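Local coordinates for hypothetical 33.3 KDA protein IN ade3-ser2 intergenic region (Saccharomyces cerevisiae, PDB 1ODF) that probably acts as an ATP-dependent P-loop kinase of the GLYK family, transferring phosphate to a substrate that is still unidentified, at residues Ile214-His226 with Asp238-Tyr252. Sequence-based numbering, arbitrary orientation.
Sequences INNVYGWRLQQEH and DEQVHAFVDRYMPSY
Tyr218 fits as a knob into a hole formed by His242, Val245, Asp246 and Met249, where two successive helices of this P-loop kinase-like fold meet; the axes of helices 216-226 and 238-246 approach to 9.9 Å at 134°, about midway between antiparallel and perpendicular. Three contacts involve the Tyr218 ring. Val245 CG1 lies over one face, 3.7 Å from the Tyr218 centroid and 15° off the normal, which defines a CH-pi contact. The His242 ring makes an offset stack with Tyr218, centroids 4.8 Å apart and planes at 26°, while Met249 SD adds an oblique Met-aromatic contact. With CG anti to the carbonyl carbon, the phenol extends across helix 238-246, and its OH donates to Asp246 OD2 at the ring edge; the modelled 2.4 Å is shorter than a normal hydrogen bond, so its exact geometry is doubtful. An alanine in place of Tyr218 would probably open a gap beside Val245 CG1 and Met249, leaving the His242 ring without its stacking mate and Asp246 without the phenol.

Apolar contacts continue on both sides of the knob: Val217 CG1 meets Val245 CG1 at 3.7 Å, Leu222 and the Arg221 stem pack on Val241 CG1, and Ile214 CD1 lies over a face of Tyr252, whose OH hydrogen-bonds Gln40 OE1 in the predicted ATP-binding P-loop.

Among charged groups, Arg221 CZ sits 4.7 Å from the Phe244 centroid over its face, a cation-pi contact. Within its own helix, Arg221 NH1 makes a long 3.6 Å salt bridge to Glu225 OE1; Glu225 OE2 accepts from Met236 N. At the far end, His226 NE2 donates to the syn side of Asp238 OD1 over 2.8 Å, nearly in the imidazole plane.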
ATOM      1  N   ILE A 214       3.771  10.060  14.339  1.00 51.92           N
ATOM      2  CA  ILE A 214       2.832   9.051  13.876  1.00 54.27           C
ATOM      3  C   ILE A 214       1.401   9.260  14.379  1.00 56.69           C
ATOM      4  O   ILE A 214       0.446   8.737  13.795  1.00 56.44           O
ATOM      5  CB  ILE A 214       3.307   7.627  14.253  1.00 52.43           C
ATOM      6  CG1 ILE A 214       2.589   6.603  13.369  1.00 53.01           C
ATOM      7  CG2 ILE A 214       3.028   7.341  15.721  1.00 52.09           C
ATOM      8  CD1 ILE A 214       2.802   6.830  11.864  1.00 48.72           C
ATOM      9  N   ASN A 215       1.246  10.024  15.456  1.00 57.12           N
ATOM     10  CA  ASN A 215      -0.086  10.271  15.983  1.00 56.85           C
ATOM     11  C   ASN A 215      -0.832  11.243  15.080  1.00 55.28           C
ATOM     12  O   ASN A 215      -1.991  11.578  15.325  1.00 55.22           O
ATOM     13  CB  ASN A 215      -0.013  10.787  17.423  1.00 56.78           C
ATOM     14  CG  ASN A 215       0.342   9.689  18.409  1.00 57.62           C
ATOM     15  OD1 ASN A 215      -0.261   8.613  18.400  1.00 57.90           O
ATOM     16  ND2 ASN A 215       1.319   9.954  19.270  1.00 60.36           N
ATOM     17  N   ASN A 216      -0.160  11.685  14.024  1.00 54.23           N
ATOM     18  CA  ASN A 216      -0.784  12.581  13.062  1.00 52.75           C
ATOM     19  C   ASN A 216      -1.899  11.794  12.391  1.00 51.84           C
ATOM     20  O   ASN A 216      -2.877  12.364  11.905  1.00 52.11           O
ATOM     21  CB  ASN A 216       0.229  13.033  12.005  1.00 53.97           C
ATOM     22  CG  ASN A 216       1.210  14.062  12.538  1.00 54.62           C
ATOM     23  OD1 ASN A 216       2.077  14.550  11.808  1.00 54.41           O
ATOM     24  ND2 ASN A 216       1.075  14.398  13.813  1.00 52.93           N
ATOM     25  N   VAL A 217      -1.743  10.474  12.374  1.00 49.61           N
ATOM     26  CA  VAL A 217      -2.725   9.595  11.762  1.00 48.95           C
ATOM     27  C   VAL A 217      -4.097   9.758  12.416  1.00 47.70           C
ATOM     28  O   VAL A 217      -5.108   9.795  11.718  1.00 46.09           O
ATOM     29  CB  VAL A 217      -2.268   8.111  11.830  1.00 48.00           C
ATOM     30  CG1 VAL A 217      -3.379   7.187  11.340  1.00 49.42           C
ATOM     31  CG2 VAL A 217      -1.030   7.919  10.967  1.00 47.69           C
ATOM     32  N   TYR A 218      -4.137   9.856  13.743  1.00 47.52           N
ATOM     33  CA  TYR A 218      -5.415  10.039  14.431  1.00 47.29           C
ATOM     34  C   TYR A 218      -6.026  11.335  13.928  1.00 48.21           C
ATOM     35  O   TYR A 218      -7.185  11.373  13.503  1.00 47.12           O
ATOM     36  CB  TYR A 218      -5.235  10.140  15.949  1.00 46.52           C
ATOM     37  CG  TYR A 218      -4.876   8.841  16.630  1.00 46.70           C
ATOM     38  CD1 TYR A 218      -3.545   8.521  16.909  1.00 48.07           C
ATOM     39  CD2 TYR A 218      -5.866   7.931  16.998  1.00 45.46           C
ATOM     40  CE1 TYR A 218      -3.213   7.327  17.541  1.00 46.78           C
ATOM     41  CE2 TYR A 218      -5.547   6.730  17.630  1.00 45.91           C
ATOM     42  CZ  TYR A 218      -4.217   6.436  17.898  1.00 46.25           C
ATOM     43  OH  TYR A 218      -3.887   5.248  18.506  1.00 45.51           O
ATOM     44  N   GLY A 219      -5.227  12.396  13.969  1.00 48.51           N
ATOM     45  CA  GLY A 219      -5.690  13.691  13.515  1.00 49.53           C
ATOM     46  C   GLY A 219      -6.281  13.657  12.122  1.00 50.46           C
ATOM     47  O   GLY A 219      -7.405  14.107  11.910  1.00 51.20           O
ATOM     48  N   TRP A 220      -5.529  13.115  11.170  1.00 50.98           N
ATOM     49  CA  TRP A 220      -5.987  13.040   9.790  1.00 51.48           C
ATOM     50  C   TRP A 220      -7.307  12.293   9.616  1.00 51.50           C
ATOM     51  O   TRP A 220      -8.127  12.666   8.779  1.00 49.94           O
ATOM     52  CB  TRP A 220      -4.914  12.394   8.915  1.00 52.74           C
ATOM     53  CG  TRP A 220      -3.625  13.159   8.869  1.00 53.45           C
ATOM     54  CD1 TRP A 220      -3.468  14.510   8.993  1.00 54.38           C
ATOM     55  CD2 TRP A 220      -2.319  12.627   8.608  1.00 53.77           C
ATOM     56  NE1 TRP A 220      -2.149  14.853   8.821  1.00 54.45           N
ATOM     57  CE2 TRP A 220      -1.422  13.718   8.583  1.00 53.76           C
ATOM     58  CE3 TRP A 220      -1.821  11.336   8.391  1.00 53.59           C
ATOM     59  CZ2 TRP A 220      -0.053  13.557   8.348  1.00 53.48           C
ATOM     60  CZ3 TRP A 220      -0.458  11.177   8.157  1.00 53.80           C
ATOM     61  CH2 TRP A 220       0.409  12.284   8.138  1.00 52.80           C
ATOM     62  N   ARG A 221      -7.523  11.240  10.394  1.00 52.25           N
ATOM     63  CA  ARG A 221      -8.770  10.501  10.264  1.00 55.05           C
ATOM     64  C   ARG A 221      -9.923  11.190  11.004  1.00 55.87           C
ATOM     65  O   ARG A 221     -11.085  11.056  10.614  1.00 56.25           O
ATOM     66  CB  ARG A 221      -8.610   9.064  10.761  1.00 55.72           C
ATOM     67  CG  ARG A 221      -9.821   8.190  10.442  1.00 59.48           C
ATOM     68  CD  ARG A 221     -10.179   8.273   8.952  1.00 60.95           C
ATOM     69  NE  ARG A 221     -11.533   7.792   8.685  1.00 64.79           N
ATOM     70  CZ  ARG A 221     -11.854   6.525   8.435  1.00 65.87           C
ATOM     71  NH1 ARG A 221     -13.120   6.195   8.213  1.00 66.73           N
ATOM     72  NH2 ARG A 221     -10.913   5.594   8.381  1.00 66.94           N
ATOM     73  N   LEU A 222      -9.601  11.925  12.066  1.00 56.03           N
ATOM     74  CA  LEU A 222     -10.618  12.650  12.825  1.00 57.06           C
ATOM     75  C   LEU A 222     -11.185  13.736  11.923  1.00 58.45           C
ATOM     76  O   LEU A 222     -12.390  14.001  11.927  1.00 58.88           O
ATOM     77  CB  LEU A 222     -10.012  13.289  14.080  1.00 55.63           C
ATOM     78  CG  LEU A 222      -9.837  12.378  15.300  1.00 56.93           C
ATOM     79  CD1 LEU A 222      -8.799  12.966  16.248  1.00 57.13           C
ATOM     80  CD2 LEU A 222     -11.179  12.192  15.998  1.00 55.52           C
ATOM     81  N   GLN A 223     -10.305  14.357  11.144  1.00 58.71           N
ATOM     82  CA  GLN A 223     -10.707  15.406  10.226  1.00 59.60           C
ATOM     83  C   GLN A 223     -11.650  14.830   9.181  1.00 59.61           C
ATOM     84  O   GLN A 223     -12.769  15.313   9.009  1.00 59.60           O
ATOM     85  CB  GLN A 223      -9.482  16.002   9.534  1.00 61.95           C
ATOM     86  CG  GLN A 223      -9.816  16.905   8.349  1.00 67.40           C
ATOM     87  CD  GLN A 223      -8.621  17.156   7.434  1.00 71.22           C
ATOM     88  OE1 GLN A 223      -8.767  17.723   6.344  1.00 72.85           O
ATOM     89  NE2 GLN A 223      -7.434  16.735   7.871  1.00 71.74           N
ATOM     90  N   GLN A 224     -11.188  13.789   8.496  1.00 59.47           N
ATOM     91  CA  GLN A 224     -11.960  13.133   7.445  1.00 59.72           C
ATOM     92  C   GLN A 224     -13.383  12.774   7.885  1.00 58.35           C
ATOM     93  O   GLN A 224     -14.351  13.045   7.173  1.00 57.43           O
ATOM     94  CB  GLN A 224     -11.226  11.868   6.982  1.00 61.25           C
ATOM     95  CG  GLN A 224     -11.814  11.220   5.739  1.00 64.55           C
ATOM     96  CD  GLN A 224     -11.091   9.938   5.335  1.00 67.07           C
ATOM     97  OE1 GLN A 224     -11.160   8.918   6.027  1.00 66.83           O
ATOM     98  NE2 GLN A 224     -10.394   9.988   4.207  1.00 68.06           N
ATOM     99  N   GLU A 225     -13.500  12.175   9.064  1.00 57.07           N
ATOM    100  CA  GLU A 225     -14.793  11.756   9.590  1.00 56.56           C
ATOM    101  C   GLU A 225     -15.718  12.922   9.964  1.00 56.06           C
ATOM    102  O   GLU A 225     -16.939  12.832   9.808  1.00 54.06           O
ATOM    103  CB  GLU A 225     -14.585  10.849  10.806  1.00 57.92           C
ATOM    104  CG  GLU A 225     -15.714   9.855  11.025  1.00 60.52           C
ATOM    105  CD  GLU A 225     -15.698   8.724  10.006  1.00 61.97           C
ATOM    106  OE1 GLU A 225     -15.274   8.954   8.851  1.00 62.57           O
ATOM    107  OE2 GLU A 225     -16.122   7.605  10.361  1.00 63.84           O
ATOM    108  N   HIS A 226     -15.140  14.009  10.467  1.00 55.31           N
ATOM    109  CA  HIS A 226     -15.924  15.178  10.855  1.00 53.57           C
ATOM    110  C   HIS A 226     -16.586  15.789   9.626  1.00 52.79           C
ATOM    111  O   HIS A 226     -17.721  16.279   9.688  1.00 51.43           O
ATOM    112  CB  HIS A 226     -15.032  16.222  11.539  1.00 53.15           C
ATOM    113  CG  HIS A 226     -14.659  15.870  12.946  1.00 53.95           C
ATOM    114  ND1 HIS A 226     -13.749  16.603  13.681  1.00 54.52           N
ATOM    115  CD2 HIS A 226     -15.071  14.864  13.756  1.00 53.52           C
ATOM    116  CE1 HIS A 226     -13.619  16.064  14.881  1.00 53.71           C
ATOM    117  NE2 HIS A 226     -14.410  15.008  14.952  1.00 52.63           N
ATOM    118  N   ASP A 238     -15.709  10.170  17.729  1.00 55.17           N
ATOM    119  CA  ASP A 238     -14.274  10.306  17.922  1.00 56.46           C
ATOM    120  C   ASP A 238     -13.728   9.060  18.611  1.00 56.54           C
ATOM    121  O   ASP A 238     -12.654   8.569  18.264  1.00 55.71           O
ATOM    122  CB  ASP A 238     -13.950  11.548  18.756  1.00 55.62           C
ATOM    123  CG  ASP A 238     -14.462  12.827  18.118  1.00 56.87           C
ATOM    124  OD1 ASP A 238     -14.510  12.906  16.868  1.00 55.89           O
ATOM    125  OD2 ASP A 238     -14.804  13.762  18.871  1.00 58.42           O
ATOM    126  N   GLU A 239     -14.484   8.547  19.577  1.00 57.61           N
ATOM    127  CA  GLU A 239     -14.079   7.356  20.309  1.00 59.72           C
ATOM    128  C   GLU A 239     -13.887   6.188  19.347  1.00 59.77           C
ATOM    129  O   GLU A 239     -12.934   5.414  19.472  1.00 58.34           O
ATOM    130  CB  GLU A 239     -15.134   7.000  21.365  1.00 61.74           C
ATOM    131  CG  GLU A 239     -14.822   5.747  22.190  1.00 65.93           C
ATOM    132  CD  GLU A 239     -15.755   5.574  23.386  1.00 68.57           C
ATOM    133  OE1 GLU A 239     -16.989   5.581  23.192  1.00 70.93           O
ATOM    134  OE2 GLU A 239     -15.257   5.425  24.524  1.00 69.43           O
ATOM    135  N   GLN A 240     -14.796   6.071  18.383  1.00 59.95           N
ATOM    136  CA  GLN A 240     -14.738   4.995  17.402  1.00 59.75           C
ATOM    137  C   GLN A 240     -13.584   5.209  16.441  1.00 57.86           C
ATOM    138  O   GLN A 240     -12.929   4.253  16.026  1.00 57.11           O
ATOM    139  CB  GLN A 240     -16.044   4.914  16.612  1.00 60.91           C
ATOM    140  CG  GLN A 240     -17.273   4.736  17.469  1.00 63.00           C
ATOM    141  CD  GLN A 240     -18.502   4.430  16.647  1.00 64.28           C
ATOM    142  OE1 GLN A 240     -18.768   5.088  15.637  1.00 64.10           O
ATOM    143  NE2 GLN A 240     -19.267   3.431  17.076  1.00 63.45           N
ATOM    144  N   VAL A 241     -13.348   6.466  16.077  1.00 56.09           N
ATOM    145  CA  VAL A 241     -12.256   6.780  15.169  1.00 53.96           C
ATOM    146  C   VAL A 241     -10.959   6.372  15.851  1.00 52.67           C
ATOM    147  O   VAL A 241     -10.040   5.874  15.205  1.00 52.42           O
ATOM    148  CB  VAL A 241     -12.227   8.284  14.813  1.00 52.36           C
ATOM    149  CG1 VAL A 241     -10.979   8.615  14.011  1.00 50.66           C
ATOM    150  CG2 VAL A 241     -13.459   8.635  14.002  1.00 50.91           C
ATOM    151  N   HIS A 242     -10.890   6.569  17.162  1.00 51.44           N
ATOM    152  CA  HIS A 242      -9.698   6.185  17.900  1.00 51.38           C
ATOM    153  C   HIS A 242      -9.574   4.676  17.901  1.00 49.53           C
ATOM    154  O   HIS A 242      -8.483   4.133  17.752  1.00 48.87           O
ATOM    155  CB  HIS A 242      -9.745   6.699  19.340  1.00 51.80           C
ATOM    156  CG  HIS A 242      -9.017   7.991  19.530  1.00 55.50           C
ATOM    157  ND1 HIS A 242      -9.499   9.193  19.055  1.00 57.92           N
ATOM    158  CD2 HIS A 242      -7.805   8.257  20.071  1.00 55.94           C
ATOM    159  CE1 HIS A 242      -8.613  10.144  19.292  1.00 58.27           C
ATOM    160  NE2 HIS A 242      -7.576   9.603  19.905  1.00 58.07           N
ATOM    161  N   ALA A 243     -10.705   4.005  18.068  1.00 47.42           N
ATOM    162  CA  ALA A 243     -10.729   2.554  18.089  1.00 46.76           C
ATOM    163  C   ALA A 243     -10.308   2.031  16.721  1.00 45.37           C
ATOM    164  O   ALA A 243      -9.613   1.018  16.618  1.00 45.00           O
ATOM    165  CB  ALA A 243     -12.136   2.057  18.443  1.00 47.45           C
ATOM    166  N   PHE A 244     -10.734   2.733  15.678  1.00 43.17           N
ATOM    167  CA  PHE A 244     -10.397   2.352  14.316  1.00 42.82           C
ATOM    168  C   PHE A 244      -8.890   2.440  14.108  1.00 43.25           C
ATOM    169  O   PHE A 244      -8.258   1.460  13.714  1.00 41.40           O
ATOM    170  CB  PHE A 244     -11.094   3.270  13.302  1.00 40.90           C
ATOM    171  CG  PHE A 244     -10.739   2.964  11.867  1.00 40.88           C
ATOM    172  CD1 PHE A 244     -11.361   1.918  11.185  1.00 40.58           C
ATOM    173  CD2 PHE A 244      -9.745   3.693  11.208  1.00 39.47           C
ATOM    174  CE1 PHE A 244     -10.998   1.603   9.865  1.00 37.71           C
ATOM    175  CE2 PHE A 244      -9.378   3.382   9.897  1.00 37.94           C
ATOM    176  CZ  PHE A 244     -10.007   2.333   9.226  1.00 36.56           C
ATOM    177  N   VAL A 245      -8.326   3.616  14.380  1.00 42.93           N
ATOM    178  CA  VAL A 245      -6.896   3.846  14.209  1.00 43.31           C
ATOM    179  C   VAL A 245      -6.049   2.948  15.108  1.00 44.99           C
ATOM    180  O   VAL A 245      -4.993   2.476  14.694  1.00 45.39           O
ATOM    181  CB  VAL A 245      -6.541   5.337  14.461  1.00 42.48           C
ATOM    182  CG1 VAL A 245      -5.045   5.574  14.258  1.00 38.58           C
ATOM    183  CG2 VAL A 245      -7.339   6.219  13.511  1.00 40.03           C
ATOM    184  N   ASP A 246      -6.518   2.703  16.326  1.00 45.24           N
ATOM    185  CA  ASP A 246      -5.793   1.852  17.263  1.00 46.59           C
ATOM    186  C   ASP A 246      -5.499   0.484  16.650  1.00 46.79           C
ATOM    187  O   ASP A 246      -4.547  -0.188  17.039  1.00 45.25           O
ATOM    188  CB  ASP A 246      -6.601   1.671  18.561  1.00 47.02           C
ATOM    189  CG  ASP A 246      -6.500   2.879  19.493  1.00 49.40           C
ATOM    190  OD1 ASP A 246      -7.234   2.928  20.503  1.00 51.51           O
ATOM    191  OD2 ASP A 246      -5.686   3.780  19.222  1.00 50.45           O
ATOM    192  N   ARG A 247      -6.329   0.072  15.696  1.00 46.56           N
ATOM    193  CA  ARG A 247      -6.141  -1.212  15.033  1.00 47.93           C
ATOM    194  C   ARG A 247      -4.871  -1.224  14.179  1.00 47.36           C
ATOM    195  O   ARG A 247      -4.271  -2.275  13.971  1.00 48.35           O
ATOM    196  CB  ARG A 247      -7.346  -1.529  14.144  1.00 48.73           C
ATOM    197  CG  ARG A 247      -8.525  -2.146  14.871  1.00 51.22           C
ATOM    198  CD  ARG A 247      -9.826  -1.901  14.116  1.00 55.52           C
ATOM    199  NE  ARG A 247      -9.783  -2.314  12.710  1.00 57.57           N
ATOM    200  CZ  ARG A 247      -9.797  -3.576  12.287  1.00 57.74           C
ATOM    201  NH1 ARG A 247      -9.849  -4.578  13.162  1.00 56.09           N
ATOM    202  NH2 ARG A 247      -9.783  -3.834  10.982  1.00 55.42           N
ATOM    203  N   TYR A 248      -4.462  -0.054  13.698  1.00 44.92           N
ATOM    204  CA  TYR A 248      -3.280   0.053  12.849  1.00 46.24           C
ATOM    205  C   TYR A 248      -1.997   0.467  13.572  1.00 45.46           C
ATOM    206  O   TYR A 248      -0.900   0.126  13.136  1.00 44.67           O
ATOM    207  CB  TYR A 248      -3.561   1.037  11.715  1.00 44.67           C
ATOM    208  CG  TYR A 248      -4.669   0.597  10.793  1.00 47.11           C
ATOM    209  CD1 TYR A 248      -4.385  -0.042   9.587  1.00 47.48           C
ATOM    210  CD2 TYR A 248      -6.010   0.823  11.120  1.00 48.16           C
ATOM    211  CE1 TYR A 248      -5.408  -0.445   8.724  1.00 49.37           C
ATOM    212  CE2 TYR A 248      -7.038   0.423  10.269  1.00 48.27           C
ATOM    213  CZ  TYR A 248      -6.731  -0.209   9.071  1.00 50.08           C
ATOM    214  OH  TYR A 248      -7.741  -0.608   8.220  1.00 51.26           O
ATOM    215  N   MET A 249      -2.138   1.200  14.672  1.00 44.69           N
ATOM    216  CA  MET A 249      -0.984   1.660  15.439  1.00 45.39           C
ATOM    217  C   MET A 249       0.053   0.596  15.812  1.00 43.08           C
ATOM    218  O   MET A 249       1.253   0.865  15.781  1.00 42.11           O
ATOM    219  CB  MET A 249      -1.455   2.372  16.706  1.00 48.60           C
ATOM    220  CG  MET A 249      -1.817   3.821  16.484  1.00 48.95           C
ATOM    221  SD  MET A 249      -0.378   4.743  15.941  1.00 54.12           S
ATOM    222  CE  MET A 249      -1.073   5.599  14.547  1.00 50.88           C
ATOM    223  N   PRO A 250      -0.390  -0.616  16.196  1.00 42.45           N
ATOM    224  CA  PRO A 250       0.605  -1.638  16.551  1.00 40.94           C
ATOM    225  C   PRO A 250       1.551  -1.911  15.373  1.00 40.58           C
ATOM    226  O   PRO A 250       2.774  -1.984  15.542  1.00 38.82           O
ATOM    227  CB  PRO A 250      -0.256  -2.847  16.908  1.00 40.50           C
ATOM    228  CG  PRO A 250      -1.498  -2.204  17.482  1.00 40.56           C
ATOM    229  CD  PRO A 250      -1.756  -1.072  16.515  1.00 40.16           C
ATOM    230  N   SER A 251       0.977  -2.042  14.181  1.00 37.75           N
ATOM    231  CA  SER A 251       1.773  -2.284  12.981  1.00 36.58           C
ATOM    232  C   SER A 251       2.774  -1.154  12.760  1.00 36.59           C
ATOM    233  O   SER A 251       3.943  -1.396  12.483  1.00 35.92           O
ATOM    234  CB  SER A 251       0.865  -2.407  11.761  1.00 32.86           C
ATOM    235  OG  SER A 251       0.094  -3.585  11.841  1.00 31.49           O
ATOM    236  N   TYR A 252       2.299   0.081  12.881  1.00 37.53           N
ATOM    237  CA  TYR A 252       3.153   1.249  12.701  1.00 37.46           C
ATOM    238  C   TYR A 252       4.333   1.204  13.661  1.00 35.98           C
ATOM    239  O   TYR A 252       5.486   1.327  13.243  1.00 33.84           O
ATOM    240  CB  TYR A 252       2.346   2.544  12.924  1.00 38.92           C
ATOM    241  CG  TYR A 252       1.454   2.924  11.761  1.00 42.05           C
ATOM    242  CD1 TYR A 252       0.118   3.282  11.962  1.00 40.77           C
ATOM    243  CD2 TYR A 252       1.942   2.911  10.452  1.00 43.17           C
ATOM    244  CE1 TYR A 252      -0.710   3.611  10.881  1.00 42.19           C
ATOM    245  CE2 TYR A 252       1.121   3.239   9.368  1.00 42.50           C
ATOM    246  CZ  TYR A 252      -0.199   3.584   9.586  1.00 43.65           C
ATOM    247  OH  TYR A 252      -1.010   3.878   8.505  1.00 44.90           O
TER